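Local coordinates for protein F420-reducing hydrogenase, subunit beta (Methanothermobacter marburgensis, PDB 4OMF) that serves as the FAD- and iron–sulfur-carrying beta subunit of the F420-reducing hydrogenase, probably passing electrons from hydrogen oxidation to coenzyme F420, at residues Val46-Met60 / Ala71-Leu85. Sequence-based numbering, arbitrary orientation.
With FAD (flavin-adenine dinucleotide), chain R.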
loop_
_atom_site.group_PDB
_atom_site.type_symbol
_atom_site.label_atom_id
_atom_site.label_comp_id
_atom_site.label_asym_id
_atom_site.label_seq_id
_atom_site.Cartn_x
_atom_site.Cartn_y
_atom_site.Cartn_z
ATOM N N VAL C 46 10.716 22.430 -19.019
ATOM C CA VAL C 46 10.360 21.010 -19.059
ATOM C C VAL C 46 9.705 20.754 -20.413
ATOM O O VAL C 46 8.810 21.508 -20.822
ATOM C CB VAL C 46 9.401 20.604 -17.899
ATOM C CG1 VAL C 46 8.889 19.176 -18.128
ATOM C CG2 VAL C 46 10.128 20.688 -16.547
ATOM N N VAL C 47 10.212 19.743 -21.127
ATOM C CA VAL C 47 9.738 19.377 -22.455
ATOM C C VAL C 47 9.620 17.861 -22.609
ATOM O O VAL C 47 10.157 17.112 -21.798
ATOM C CB VAL C 47 10.672 19.898 -23.560
ATOM C CG1 VAL C 47 10.648 21.440 -23.613
ATOM C CG2 VAL C 47 12.079 19.376 -23.343
ATOM N N ALA C 48 8.942 17.421 -23.664
ATOM C CA ALA C 48 8.836 15.995 -23.964
ATOM C C ALA C 48 10.013 15.525 -24.804
ATOM O O ALA C 48 9.964 15.613 -26.025
ATOM C CB ALA C 48 7.517 15.695 -24.687
ATOM N N GLY C 49 11.066 15.037 -24.150
ATOM C CA GLY C 49 12.285 14.653 -24.841
ATOM C C GLY C 49 12.284 13.189 -25.235
ATOM O O GLY C 49 11.341 12.460 -24.929
ATOM N N PRO C 50 13.347 12.748 -25.926
ATOM C CA PRO C 50 13.430 11.358 -26.393
ATOM C C PRO C 50 13.401 10.396 -25.215
ATOM O O PRO C 50 13.899 10.744 -24.143
ATOM C CB PRO C 50 14.785 11.301 -27.115
ATOM C CG PRO C 50 15.126 12.742 -27.422
ATOM C CD PRO C 50 14.535 13.535 -26.293
ATOM N N GLY C 51 12.812 9.218 -25.406
ATOM C CA GLY C 51 12.699 8.219 -24.351
ATOM C C GLY C 51 13.428 6.935 -24.714
ATOM O O GLY C 51 14.398 6.965 -25.462
ATOM N N GLU C 52 12.938 5.806 -24.206
ATOM C CA GLU C 52 13.618 4.519 -24.386
ATOM C C GLU C 52 13.015 3.665 -25.506
ATOM O O GLU C 52 13.557 2.618 -25.851
ATOM C CB GLU C 52 13.618 3.731 -23.070
ATOM C CG GLU C 52 12.338 3.851 -22.254
ATOM C CD GLU C 52 12.430 3.138 -20.909
ATOM O OE1 GLU C 52 13.269 2.216 -20.777
ATOM O OE2 GLU C 52 11.667 3.503 -19.985
ATOM N N GLU C 53 11.898 4.118 -26.068
ATOM C CA GLU C 53 11.314 3.507 -27.265
ATOM C C GLU C 53 11.048 4.594 -28.308
ATOM O O GLU C 53 10.846 5.753 -27.951
ATOM C CB GLU C 53 10.015 2.760 -26.923
ATOM C CG GLU C 53 10.145 1.747 -25.791
ATOM C CD GLU C 53 10.988 0.548 -26.171
ATOM O OE1 GLU C 53 11.085 0.246 -27.383
ATOM O OE2 GLU C 53 11.563 -0.089 -25.262
ATOM N N PHE C 54 11.067 4.228 -29.591
ATOM C CA PHE C 54 10.763 5.197 -30.647
ATOM C C PHE C 54 9.371 5.798 -30.433
ATOM O O PHE C 54 8.414 5.053 -30.222
ATOM C CB PHE C 54 10.833 4.534 -32.028
ATOM C CG PHE C 54 12.218 4.111 -32.421
ATOM C CD1 PHE C 54 13.158 5.056 -32.791
ATOM C CD2 PHE C 54 12.579 2.774 -32.421
ATOM C CE1 PHE C 54 14.443 4.673 -33.155
ATOM C CE2 PHE C 54 13.871 2.386 -32.785
ATOM C CZ PHE C 54 14.793 3.339 -33.148
ATOM N N TRP C 55 9.279 7.129 -30.504
ATOM C CA TRP C 55 8.026 7.885 -30.364
ATOM C C TRP C 55 7.353 7.674 -29.009
ATOM O O TRP C 55 6.137 7.801 -28.879
ATOM C CB TRP C 55 7.057 7.533 -31.505
ATOM C CG TRP C 55 7.662 7.893 -32.795
ATOM C CD1 TRP C 55 8.283 7.054 -33.682
ATOM C CD2 TRP C 55 7.825 9.213 -33.306
ATOM N NE1 TRP C 55 8.786 7.777 -34.740
ATOM C CE2 TRP C 55 8.521 9.106 -34.530
ATOM C CE3 TRP C 55 7.436 10.482 -32.855
ATOM C CZ2 TRP C 55 8.840 10.221 -35.314
ATOM C CZ3 TRP C 55 7.749 11.588 -33.638
ATOM C CH2 TRP C 55 8.453 11.446 -34.849
ATOM N N LYS C 56 8.157 7.356 -28.000
ATOM C CA LYS C 56 7.650 7.211 -26.638
ATOM C C LYS C 56 8.460 8.164 -25.761
ATOM O O LYS C 56 9.448 7.759 -25.151
ATOM C CB LYS C 56 7.788 5.752 -26.160
ATOM C CG LYS C 56 6.885 5.387 -24.987
ATOM C CD LYS C 56 6.907 3.878 -24.776
ATOM C CE LYS C 56 5.872 3.434 -23.756
ATOM N NZ LYS C 56 6.318 3.729 -22.357
ATOM N N PRO C 57 8.047 9.430 -25.702
ATOM C CA PRO C 57 8.905 10.455 -25.101
ATOM C C PRO C 57 8.958 10.360 -23.583
ATOM O O PRO C 57 8.153 9.674 -22.963
ATOM C CB PRO C 57 8.249 11.768 -25.537
ATOM C CG PRO C 57 6.781 11.407 -25.698
ATOM C CD PRO C 57 6.789 9.980 -26.238
ATOM N N GLN C 58 9.927 11.048 -22.996
ATOM C CA GLN C 58 10.000 11.197 -21.545
ATOM C C GLN C 58 10.193 12.675 -21.205
ATOM O O GLN C 58 11.012 13.368 -21.836
ATOM C CB GLN C 58 11.136 10.343 -20.965
ATOM C CG GLN C 58 10.867 8.833 -21.044
ATOM C CD GLN C 58 9.836 8.352 -20.012
ATOM O OE1 GLN C 58 9.607 9.005 -18.980
ATOM N NE2 GLN C 58 9.213 7.205 -20.287
ATOM N N PRO C 59 9.449 13.165 -20.213
ATOM C CA PRO C 59 9.662 14.547 -19.760
ATOM C C PRO C 59 11.089 14.730 -19.303
ATOM O O PRO C 59 11.673 13.821 -18.696
ATOM C CB PRO C 59 8.688 14.704 -18.590
ATOM C CG PRO C 59 7.654 13.623 -18.813
ATOM C CD PRO C 59 8.391 12.484 -19.446
ATOM N N MET C 60 11.649 15.892 -19.591
ATOM C CA MET C 60 13.032 16.168 -19.219
ATOM C C MET C 60 13.212 17.680 -19.066
ATOM O O MET C 60 12.439 18.467 -19.627
ATOM C CB MET C 60 13.995 15.597 -20.262
ATOM C CG MET C 60 13.895 16.255 -21.645
ATOM S SD MET C 60 14.918 17.737 -21.812
ATOM C CE MET C 60 16.545 17.088 -21.437
ATOM N N ALA C 71 13.837 18.097 -28.476
ATOM C CA ALA C 71 12.489 17.754 -28.036
ATOM C C ALA C 71 11.407 18.176 -29.058
ATOM O O ALA C 71 10.224 17.858 -28.888
ATOM C CB ALA C 71 12.195 18.394 -26.682
ATOM N N ALA C 72 11.813 18.884 -30.107
ATOM C CA ALA C 72 10.864 19.424 -31.082
ATOM C C ALA C 72 10.115 18.305 -31.796
ATOM O O ALA C 72 10.620 17.169 -31.894
ATOM C CB ALA C 72 11.580 20.307 -32.088
ATOM N N GLY C 73 8.914 18.615 -32.293
ATOM C CA GLY C 73 8.114 17.619 -32.998
ATOM C C GLY C 73 7.117 16.966 -32.050
ATOM O O GLY C 73 7.410 16.797 -30.869
ATOM N N THR C 74 5.950 16.593 -32.564
ATOM C CA THR C 74 4.892 16.007 -31.738
ATOM C C THR C 74 4.958 14.481 -31.620
ATOM O O THR C 74 5.215 13.778 -32.580
ATOM C CB THR C 74 3.499 16.368 -32.290
ATOM O OG1 THR C 74 3.382 17.788 -32.371
ATOM C CG2 THR C 74 2.387 15.831 -31.386
ATOM N N LYS C 75 4.698 13.990 -30.421
ATOM C CA LYS C 75 4.485 12.570 -30.190
ATOM C C LYS C 75 3.065 12.403 -29.670
ATOM O O LYS C 75 2.748 12.944 -28.621
ATOM C CB LYS C 75 5.503 12.019 -29.185
ATOM C CG LYS C 75 6.971 12.182 -29.636
ATOM C CD LYS C 75 7.518 13.530 -29.174
ATOM C CE LYS C 75 8.868 13.839 -29.794
ATOM N NZ LYS C 75 9.399 15.190 -29.356
ATOM N N TYR C 76 2.206 11.682 -30.398
ATOM C CA TYR C 76 0.811 11.579 -29.960
ATOM C C TYR C 76 0.615 10.453 -28.944
ATOM O O TYR C 76 -0.205 9.559 -29.148
ATOM C CB TYR C 76 -0.129 11.389 -31.154
ATOM C CG TYR C 76 -0.109 12.569 -32.098
ATOM C CD1 TYR C 76 -0.652 13.804 -31.717
ATOM C CD2 TYR C 76 0.443 12.455 -33.370
ATOM C CE1 TYR C 76 -0.634 14.888 -32.576
ATOM C CE2 TYR C 76 0.471 13.539 -34.237
ATOM C CZ TYR C 76 -0.069 14.751 -33.837
ATOM O OH TYR C 76 -0.032 15.814 -34.704
ATOM N N THR C 77 1.388 10.507 -27.858
ATOM C CA THR C 77 1.190 9.613 -26.730
ATOM C C THR C 77 1.616 10.345 -25.462
ATOM O O THR C 77 1.951 11.550 -25.483
ATOM C CB THR C 77 1.946 8.266 -26.910
ATOM O OG1 THR C 77 1.575 7.347 -25.864
ATOM C CG2 THR C 77 3.448 8.469 -26.878
ATOM N N PHE C 78 1.561 9.654 -24.332
ATOM C CA PHE C 78 1.734 10.328 -23.050
ATOM C C PHE C 78 3.153 10.818 -22.808
ATOM O O PHE C 78 4.118 10.092 -23.029
ATOM C CB PHE C 78 1.340 9.397 -21.894
ATOM C CG PHE C 78 -0.002 8.747 -22.064
ATOM C CD1 PHE C 78 -0.139 7.373 -21.959
ATOM C CD2 PHE C 78 -1.136 9.508 -22.317
ATOM C CE1 PHE C 78 -1.379 6.765 -22.107
ATOM C CE2 PHE C 78 -2.365 8.911 -22.478
ATOM C CZ PHE C 78 -2.491 7.527 -22.372
ATOM N N SER C 79 3.265 12.053 -22.331
ATOM C CA SER C 79 4.497 12.572 -21.760
ATOM C C SER C 79 4.038 13.427 -20.598
ATOM O O SER C 79 3.625 14.560 -20.797
ATOM C CB SER C 79 5.305 13.389 -22.762
ATOM O OG SER C 79 6.491 13.906 -22.165
ATOM N N PRO C 80 4.046 12.864 -19.379
ATOM C CA PRO C 80 3.435 13.590 -18.256
ATOM C C PRO C 80 4.348 14.711 -17.786
ATOM O O PRO C 80 4.988 14.587 -16.733
ATOM C CB PRO C 80 3.281 12.512 -17.172
ATOM C CG PRO C 80 3.530 11.190 -17.871
ATOM C CD PRO C 80 4.480 11.517 -18.990
ATOM N N ASN C 81 4.394 15.792 -18.560
ATOM C CA ASN C 81 5.372 16.858 -18.354
ATOM C C ASN C 81 5.317 17.492 -16.982
ATOM O O ASN C 81 6.341 17.934 -16.481
ATOM C CB ASN C 81 5.194 17.964 -19.411
ATOM C CG ASN C 81 5.734 17.569 -20.759
ATOM O OD1 ASN C 81 6.274 16.479 -20.928
ATOM N ND2 ASN C 81 5.608 18.462 -21.732
ATOM N N VAL C 82 4.131 17.541 -16.375
ATOM C CA VAL C 82 4.005 18.171 -15.069
ATOM C C VAL C 82 4.880 17.470 -14.042
ATOM O O VAL C 82 5.345 18.124 -13.107
ATOM C CB VAL C 82 2.533 18.185 -14.576
ATOM C CG1 VAL C 82 2.375 18.992 -13.275
ATOM C CG2 VAL C 82 1.642 18.771 -15.657
ATOM N N MET C 83 5.125 16.170 -14.206
ATOM C CA MET C 83 5.883 15.406 -13.198
ATOM C C MET C 83 7.295 15.950 -12.924
ATOM O O MET C 83 7.860 15.686 -11.865
ATOM C CB MET C 83 5.986 13.930 -13.609
ATOM C CG MET C 83 7.014 13.645 -14.696
ATOM S SD MET C 83 6.934 11.916 -15.310
ATOM C CE MET C 83 7.329 11.114 -13.751
ATOM N N MET C 84 7.886 16.682 -13.871
ATOM C CA MET C 84 9.274 17.125 -13.694
ATOM C C MET C 84 9.424 18.568 -13.193
ATOM O O MET C 84 10.535 19.017 -12.959
ATOM C CB MET C 84 10.049 16.986 -15.011
ATOM C CG MET C 84 10.168 15.553 -15.508
ATOM S SD MET C 84 11.206 14.592 -14.399
ATOM C CE MET C 84 12.697 15.591 -14.459
ATOM N N LEU C 85 8.313 19.287 -13.054
ATOM C CA LEU C 85 8.366 20.691 -12.640
ATOM C C LEU C 85 9.022 20.877 -11.276
ATOM O O LEU C 85 9.774 21.829 -11.082
ATOM C CB LEU C 85 6.961 21.308 -12.623
ATOM C CG LEU C 85 6.276 21.431 -13.985
ATOM C CD1 LEU C 85 4.896 22.050 -13.780
ATOM C CD2 LEU C 85 7.077 22.265 -14.987
HETATM P PA FAD R . 7.858 22.327 -31.842
HETATM O O1A FAD R . 7.738 21.169 -32.798
HETATM O O2A FAD R . 8.907 23.392 -31.968
HETATM O O5B FAD R . 7.991 21.716 -30.377
HETATM C C5B FAD R . 6.953 20.805 -29.990
HETATM C C4B FAD R . 6.905 20.790 -28.461
HETATM O O4B FAD R . 5.840 19.937 -28.036
HETATM C C3B FAD R . 8.205 20.229 -27.899
HETATM O O3B FAD R . 8.736 21.067 -26.861
HETATM C C2B FAD R . 7.778 18.891 -27.311
HETATM O O2B FAD R . 8.534 18.591 -26.127
HETATM C C1B FAD R . 6.306 19.088 -27.001
HETATM N N9A FAD R . 5.601 17.795 -27.048
HETATM C C8A FAD R . 5.624 16.924 -28.073
HETATM N N7A FAD R . 4.857 15.843 -27.798
HETATM C C5A FAD R . 4.332 16.044 -26.557
HETATM C C6A FAD R . 3.448 15.279 -25.648
HETATM N N6A FAD R . 2.963 14.058 -25.994
HETATM N N1A FAD R . 3.145 15.848 -24.470
HETATM C C2A FAD R . 3.642 17.042 -24.084
HETATM N N3A FAD R . 4.465 17.795 -24.853
HETATM C C4A FAD R . 4.826 17.334 -26.077
HETATM N N1 FAD R . -2.413 20.669 -32.603
HETATM C C2 FAD R . -3.642 21.130 -33.068
HETATM O O2 FAD R . -3.663 22.106 -33.845
HETATM N N3 FAD R . -4.800 20.464 -32.692
HETATM C C4 FAD R . -4.753 19.389 -31.828
HETATM O O4 FAD R . -5.824 18.842 -31.484
HETATM C C4X FAD R . -3.571 18.561 -31.908
HETATM N N5 FAD R . -3.592 17.345 -31.055
HETATM C C5X FAD R . -2.419 17.257 -30.176
HETATM C C6 FAD R . -2.421 16.153 -29.306
HETATM C C7 FAD R . -1.269 15.838 -28.577
HETATM C C7M FAD R . -1.266 14.652 -27.622
HETATM C C8 FAD R . -0.134 16.626 -28.753
HETATM C C8M FAD R . 1.176 16.385 -28.027
HETATM C C9 FAD R . -0.120 17.727 -29.637
HETATM C C9A FAD R . -1.242 17.994 -30.429
HETATM N N10 FAD R . -1.273 19.156 -31.244
HETATM C C10 FAD R . -2.343 19.395 -32.086
HETATM C "C1'" FAD R . -0.230 20.200 -31.213
HETATM C "C2'" FAD R . 0.837 20.047 -32.265
HETATM O "O2'" FAD R . 0.921 18.815 -32.818
HETATM C "C3'" FAD R . 1.991 20.663 -31.936
HETATM O "O3'" FAD R . 2.684 20.035 -30.955
HETATM C "C4'" FAD R . 1.949 22.176 -31.804
HETATM O "O4'" FAD R . 1.381 22.804 -32.973
HETATM C "C5'" FAD R . 3.345 22.741 -31.518
HETATM O "O5'" FAD R . 4.117 22.733 -32.709
HETATM P P FAD R . 5.430 23.637 -32.850
HETATM O O1P FAD R . 5.043 25.035 -32.420
HETATM O O2P FAD R . 6.023 23.454 -34.216
HETATM O O3P FAD R . 6.400 23.025 -31.694
HETATM O O HOH W 1 5.770 8.365 -23.722
#
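Pro57 and Pro59 lay their rings on the 71-85 loop where it runs past the hairpin. CG of Pro59 lies 3.8 Å from Pro80 CD, while CB of Pro59 meets Met84 CG. Pro57 fits among Lys75, Thr77 and Ser79, its ring sliding past the Lys75 chain in the opposite direction. Lys75 CG meets the edge of the Trp55 indole, near its plane, at CE3. The bend at chi2 (89°) then turns the rest of the lysine chain, and the ammonium comes back to Gly73 O, NZ to O 3.0 Å, approaching from above the carbonyl plane. A weak hydrogen bond from the same NZ to Ala48 O joins the two segments. Further along, CG2 of Val47 presses on CB of Ala71 at 3.5 Å, tight for two carbons.

The hairpin strands, 44-51 and 56-62, lie at one end of the chain's eight-stranded mixed sheet; strand 44-51, through Val47 and Ala48, and the loop supply about a third of the FAD pocket's residues. Lys75 reads the adenine with its backbone: N donates to N7A almost straight (170°), and O accepts from N6A. Ala48 N holds the ribose O2B at 2.8 Å, Gly73 N holds the phosphate O1A, and the Thr74 hydroxyl pairs with O2' of the ribityl chain.

Also against the adenine, Ser79 places its OG anti to its own backbone N (chi1 179°), 3.3 Å from Ala48 CB, and donates to Asn81 OD1. Behind, Val100 O takes a bond from Asn81 ND2, which fixes the rotation of that amide. Farther out, Trp55 NE1 bonds to Val158 O, and Thr77 OG1 bonds to Phe138 O.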